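Local coordinates for D-isomer specific 2-hydroxyacid dehydrogenase family protein (Desulfovibrio vulgaris, PDB 5TX7) that probably interconverts D-2-hydroxyacids and 2-oxoacids, using NAD or NADP as hydride carrier, at residues Y98-L110 / N158-L170. Residues are numbered along the deposited sequence; the frame is centred on the assembly and turned at random.
Sequences YGTDSVAQHVFAL and NTGRRVGRIANAL
The F108 ring has the methyl CG2 of I166 over one face, 3.5 Å from the ring centroid and 19° off its normal. This is a CH-pi contact, with the methyl shifted toward the CE2 side of the ring. It joins two helices of the NAD-binding Rossmann domain. At the ring edge, near its plane, lies the carbonyl oxygen of V163, 3.6 Å from F108 CZ. That oxygen already accepts the helical hydrogen bond from A167 N. L170 CD1 meets F108 CE1 obliquely at 3.5 Å. The CB of F108 heads for the facing helix. With CG anti to the carbonyl carbon (chi1 -68°), the ring extends across to I166, V163 and L170.

Helix 158-169 follows strand 150-154, and its G160 fits the last glycine of a GxGxxG pattern. This is consistent with the dinucleotide-binding turn at the start of the helix. Helix 100-116 lies beside it. The axes of 100-110 and 158-169 come within 8.7 Å and cross at -47°. F108, V163 and A167 also touch strand 150-154, while V107 reaches I234 of strand 231-235.

In the middle of the contact the A104 methyl is a knob in a hole formed by T159, R162, V163 and I166. A104 CB touches R162 CG at 3.5 Å and V163 CG2 at 3.8 Å. Further toward the helix starts, V103 CG1 meets T159 CG2. No direct hydrogen bond links the two segments. A water bound to T100 OG1 makes a weak second bond to T159 OG1.

R162 bends at chi2 and chi3, and its NH1 makes a weak hydrogen bond to A169 O of the second subunit. D101 OD1 rests against R162 CD at 3.3 Å. No N-H points at this oxygen, which lies well out of the guanidinium plane. The opposite charges probably attract weakly, with D101 OD1 4.0 Å from R162 NE.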
loop_
_atom_site.group_PDB
_atom_site.type_symbol
_atom_site.label_atom_id
_atom_site.label_comp_id
_atom_site.label_asym_id
_atom_site.label_seq_id
_atom_site.Cartn_x
_atom_site.Cartn_y
_atom_site.Cartn_z
ATOM N N TYR A 98 -3.073 -14.703 -14.738
ATOM C CA TYR A 98 -2.512 -13.437 -15.232
ATOM C C TYR A 98 -2.442 -12.330 -14.162
ATOM O O TYR A 98 -1.573 -11.467 -14.229
ATOM C CB TYR A 98 -3.308 -12.910 -16.456
ATOM C CG TYR A 98 -4.675 -12.323 -16.108
ATOM C CD1 TYR A 98 -4.826 -10.978 -15.788
ATOM C CD2 TYR A 98 -5.808 -13.117 -16.151
ATOM C CE1 TYR A 98 -6.076 -10.453 -15.468
ATOM C CE2 TYR A 98 -7.063 -12.622 -15.840
ATOM C CZ TYR A 98 -7.190 -11.284 -15.488
ATOM O OH TYR A 98 -8.425 -10.773 -15.160
ATOM N N GLY A 99 -3.378 -12.334 -13.219
ATOM C CA GLY A 99 -3.565 -11.225 -12.308
ATOM C C GLY A 99 -3.331 -11.532 -10.830
ATOM O O GLY A 99 -3.799 -10.786 -9.959
ATOM N N THR A 100 -2.603 -12.606 -10.547
ATOM C CA THR A 100 -2.307 -13.018 -9.174
ATOM C C THR A 100 -1.666 -11.901 -8.368
ATOM O O THR A 100 -2.096 -11.575 -7.269
ATOM C CB THR A 100 -1.343 -14.229 -9.159
ATOM O OG1 THR A 100 -1.942 -15.333 -9.855
ATOM C CG2 THR A 100 -0.997 -14.649 -7.726
ATOM N N ASP A 101 -0.632 -11.301 -8.922
ATOM C CA ASP A 101 0.080 -10.242 -8.221
ATOM C C ASP A 101 -0.696 -8.933 -8.197
ATOM O O ASP A 101 -0.650 -8.206 -7.204
ATOM C CB ASP A 101 1.439 -10.033 -8.855
ATOM C CG ASP A 101 2.371 -11.225 -8.631
ATOM O OD1 ASP A 101 2.671 -11.500 -7.448
ATOM O OD2 ASP A 101 2.808 -11.860 -9.627
ATOM N N SER A 102 -1.400 -8.631 -9.294
ATOM C CA SER A 102 -2.234 -7.441 -9.368
ATOM C C SER A 102 -3.259 -7.459 -8.238
ATOM O O SER A 102 -3.381 -6.484 -7.493
ATOM C CB SER A 102 -2.936 -7.358 -10.717
ATOM O OG SER A 102 -3.495 -6.069 -10.934
ATOM N N VAL A 103 -3.943 -8.592 -8.080
ATOM C CA VAL A 103 -5.025 -8.713 -7.099
ATOM C C VAL A 103 -4.501 -8.698 -5.671
ATOM O O VAL A 103 -4.987 -7.902 -4.847
ATOM C CB VAL A 103 -5.932 -9.945 -7.381
ATOM C CG1 VAL A 103 -6.949 -10.180 -6.271
ATOM C CG2 VAL A 103 -6.699 -9.718 -8.704
ATOM N N ALA A 104 -3.514 -9.547 -5.380
ATOM C CA ALA A 104 -2.881 -9.576 -4.058
ATOM C C ALA A 104 -2.362 -8.200 -3.594
ATOM O O ALA A 104 -2.560 -7.803 -2.467
ATOM C CB ALA A 104 -1.751 -10.582 -4.050
ATOM N N GLN A 105 -1.691 -7.483 -4.475
ATOM C CA GLN A 105 -1.277 -6.120 -4.173
ATOM C C GLN A 105 -2.431 -5.138 -3.972
ATOM O O GLN A 105 -2.290 -4.187 -3.193
ATOM C CB GLN A 105 -0.323 -5.598 -5.244
ATOM C CG GLN A 105 1.000 -6.348 -5.173
ATOM C CD GLN A 105 1.998 -5.944 -6.217
ATOM O OE1 GLN A 105 1.995 -4.809 -6.714
ATOM N NE2 GLN A 105 2.873 -6.874 -6.563
ATOM N N HIS A 106 -3.556 -5.345 -4.664
ATOM C CA HIS A 106 -4.725 -4.479 -4.439
ATOM C C HIS A 106 -5.354 -4.677 -3.033
ATOM O O HIS A 106 -5.852 -3.718 -2.425
ATOM C CB HIS A 106 -5.791 -4.659 -5.535
ATOM C CG HIS A 106 -6.780 -3.543 -5.585
ATOM N ND1 HIS A 106 -6.423 -2.249 -5.902
ATOM C CD2 HIS A 106 -8.111 -3.516 -5.342
ATOM C CE1 HIS A 106 -7.493 -1.474 -5.849
ATOM N NE2 HIS A 106 -8.536 -2.222 -5.534
ATOM N N VAL A 107 -5.304 -5.914 -2.523
ATOM C CA VAL A 107 -5.729 -6.209 -1.146
ATOM C C VAL A 107 -4.995 -5.275 -0.148
ATOM O O VAL A 107 -5.634 -4.673 0.749
ATOM C CB VAL A 107 -5.489 -7.695 -0.782
ATOM C CG1 VAL A 107 -5.622 -7.957 0.735
ATOM C CG2 VAL A 107 -6.430 -8.589 -1.554
ATOM N N PHE A 108 -3.670 -5.158 -0.345
ATOM C CA PHE A 108 -2.842 -4.307 0.489
ATOM C C PHE A 108 -2.926 -2.807 0.181
ATOM O O PHE A 108 -2.731 -1.994 1.090
ATOM C CB PHE A 108 -1.388 -4.831 0.532
ATOM C CG PHE A 108 -1.283 -6.128 1.261
ATOM C CD1 PHE A 108 -1.303 -6.148 2.659
ATOM C CD2 PHE A 108 -1.277 -7.337 0.573
ATOM C CE1 PHE A 108 -1.266 -7.323 3.361
ATOM C CE2 PHE A 108 -1.247 -8.539 1.272
ATOM C CZ PHE A 108 -1.249 -8.533 2.665
ATOM N N ALA A 109 -3.229 -2.436 -1.060
ATOM C CA ALA A 109 -3.529 -1.041 -1.360
ATOM C C ALA A 109 -4.811 -0.605 -0.624
ATOM O O ALA A 109 -4.849 0.462 -0.018
ATOM C CB ALA A 109 -3.673 -0.824 -2.849
ATOM N N LEU A 110 -5.841 -1.440 -0.640
ATOM C CA LEU A 110 -7.083 -1.127 0.108
ATOM C C LEU A 110 -6.837 -1.097 1.626
ATOM O O LEU A 110 -7.230 -0.156 2.318
ATOM C CB LEU A 110 -8.179 -2.143 -0.208
ATOM C CG LEU A 110 -8.695 -2.132 -1.654
ATOM C CD1 LEU A 110 -9.459 -3.405 -1.960
ATOM C CD2 LEU A 110 -9.597 -0.951 -1.935
ATOM N N ASN A 158 -3.688 -19.428 -5.725
ATOM C CA ASN A 158 -2.495 -18.607 -5.992
ATOM C C ASN A 158 -2.557 -17.199 -5.373
ATOM O O ASN A 158 -1.569 -16.747 -4.794
ATOM C CB ASN A 158 -2.266 -18.453 -7.500
ATOM C CG ASN A 158 -1.946 -19.777 -8.198
ATOM O OD1 ASN A 158 -2.509 -20.085 -9.239
ATOM N ND2 ASN A 158 -1.045 -20.546 -7.633
ATOM N N THR A 159 -3.703 -16.532 -5.497
ATOM C CA THR A 159 -3.839 -15.152 -5.032
ATOM C C THR A 159 -3.779 -15.108 -3.500
ATOM O O THR A 159 -2.974 -14.384 -2.920
ATOM C CB THR A 159 -5.144 -14.526 -5.549
ATOM O OG1 THR A 159 -5.154 -14.562 -6.966
ATOM C CG2 THR A 159 -5.257 -13.096 -5.154
ATOM N N GLY A 160 -4.625 -15.920 -2.878
ATOM C CA GLY A 160 -4.596 -16.164 -1.445
ATOM C C GLY A 160 -3.203 -16.437 -0.899
ATOM O O GLY A 160 -2.808 -15.853 0.084
ATOM N N ARG A 161 -2.456 -17.306 -1.548
ATOM C CA ARG A 161 -1.092 -17.620 -1.108
ATOM C C ARG A 161 -0.167 -16.429 -1.206
ATOM O O ARG A 161 0.688 -16.244 -0.336
ATOM C CB ARG A 161 -0.498 -18.743 -1.948
ATOM C CG ARG A 161 -1.123 -20.092 -1.661
ATOM C CD ARG A 161 -0.802 -21.051 -2.781
ATOM N NE ARG A 161 -1.585 -22.274 -2.706
ATOM C CZ ARG A 161 -1.487 -23.270 -3.583
ATOM N NH1 ARG A 161 -0.648 -23.179 -4.619
ATOM N NH2 ARG A 161 -2.236 -24.360 -3.438
ATOM N N ARG A 162 -0.333 -15.639 -2.276
ATOM C CA ARG A 162 0.418 -14.385 -2.463
ATOM C C ARG A 162 0.080 -13.405 -1.345
ATOM O O ARG A 162 0.968 -12.818 -0.729
ATOM C CB ARG A 162 0.103 -13.773 -3.827
ATOM C CG ARG A 162 1.058 -12.718 -4.308
ATOM C CD ARG A 162 2.356 -13.369 -4.722
ATOM N NE ARG A 162 3.387 -12.993 -3.803
ATOM C CZ ARG A 162 4.545 -13.632 -3.687
ATOM N NH1 ARG A 162 5.426 -13.218 -2.784
ATOM N NH2 ARG A 162 4.861 -14.675 -4.468
ATOM N N VAL A 163 -1.211 -13.252 -1.054
ATOM C CA VAL A 163 -1.616 -12.397 0.038
ATOM C C VAL A 163 -0.955 -12.847 1.347
ATOM O O VAL A 163 -0.502 -12.014 2.135
ATOM C CB VAL A 163 -3.148 -12.332 0.169
ATOM C CG1 VAL A 163 -3.560 -11.717 1.500
ATOM C CG2 VAL A 163 -3.740 -11.537 -0.973
ATOM N N GLY A 164 -0.881 -14.154 1.568
ATOM C CA GLY A 164 -0.263 -14.692 2.771
ATOM C C GLY A 164 1.225 -14.395 2.864
ATOM O O GLY A 164 1.715 -14.028 3.926
ATOM N N ARG A 165 1.956 -14.546 1.766
ATOM C CA ARG A 165 3.389 -14.234 1.794
ATOM C C ARG A 165 3.617 -12.738 2.138
ATOM O O ARG A 165 4.481 -12.396 2.957
ATOM C CB ARG A 165 4.111 -14.662 0.497
ATOM N N ILE A 166 2.816 -11.861 1.553
ATOM C CA ILE A 166 2.955 -10.433 1.799
ATOM C C ILE A 166 2.640 -10.138 3.261
ATOM O O ILE A 166 3.432 -9.463 3.951
ATOM C CB ILE A 166 2.061 -9.607 0.852
ATOM C CG1 ILE A 166 2.555 -9.764 -0.592
ATOM C CG2 ILE A 166 2.078 -8.140 1.246
ATOM C CD1 ILE A 166 1.542 -9.370 -1.655
ATOM N N ALA A 167 1.514 -10.671 3.732
ATOM C CA ALA A 167 1.107 -10.515 5.137
ATOM C C ALA A 167 2.207 -10.913 6.113
ATOM O O ALA A 167 2.519 -10.183 7.069
ATOM C CB ALA A 167 -0.151 -11.335 5.422
ATOM N N ASN A 168 2.785 -12.084 5.881
ATOM C CA ASN A 168 3.899 -12.537 6.695
ATOM C C ASN A 168 5.026 -11.503 6.744
ATOM O O ASN A 168 5.503 -11.156 7.813
ATOM C CB ASN A 168 4.445 -13.863 6.199
ATOM C CG ASN A 168 5.719 -14.270 6.939
ATOM O OD1 ASN A 168 5.663 -14.714 8.092
ATOM N ND2 ASN A 168 6.870 -14.095 6.290
ATOM N N ALA A 169 5.415 -10.993 5.580
ATOM C CA ALA A 169 6.504 -10.028 5.497
ATOM C C ALA A 169 6.186 -8.710 6.206
ATOM O O ALA A 169 7.078 -8.054 6.708
ATOM C CB ALA A 169 6.862 -9.774 4.056
ATOM N N LEU A 170 4.911 -8.331 6.266
ATOM C CA LEU A 170 4.492 -7.176 7.061
ATOM C C LEU A 170 4.367 -7.472 8.578
ATOM O O LEU A 170 3.818 -6.654 9.314
ATOM C CB LEU A 170 3.148 -6.646 6.542
ATOM C CG LEU A 170 3.154 -6.070 5.136
ATOM C CD1 LEU A 170 1.753 -6.147 4.580
ATOM C CD2 LEU A 170 3.669 -4.639 5.091
HETATM O O HOH W 1 -4.680 -15.832 -10.172
#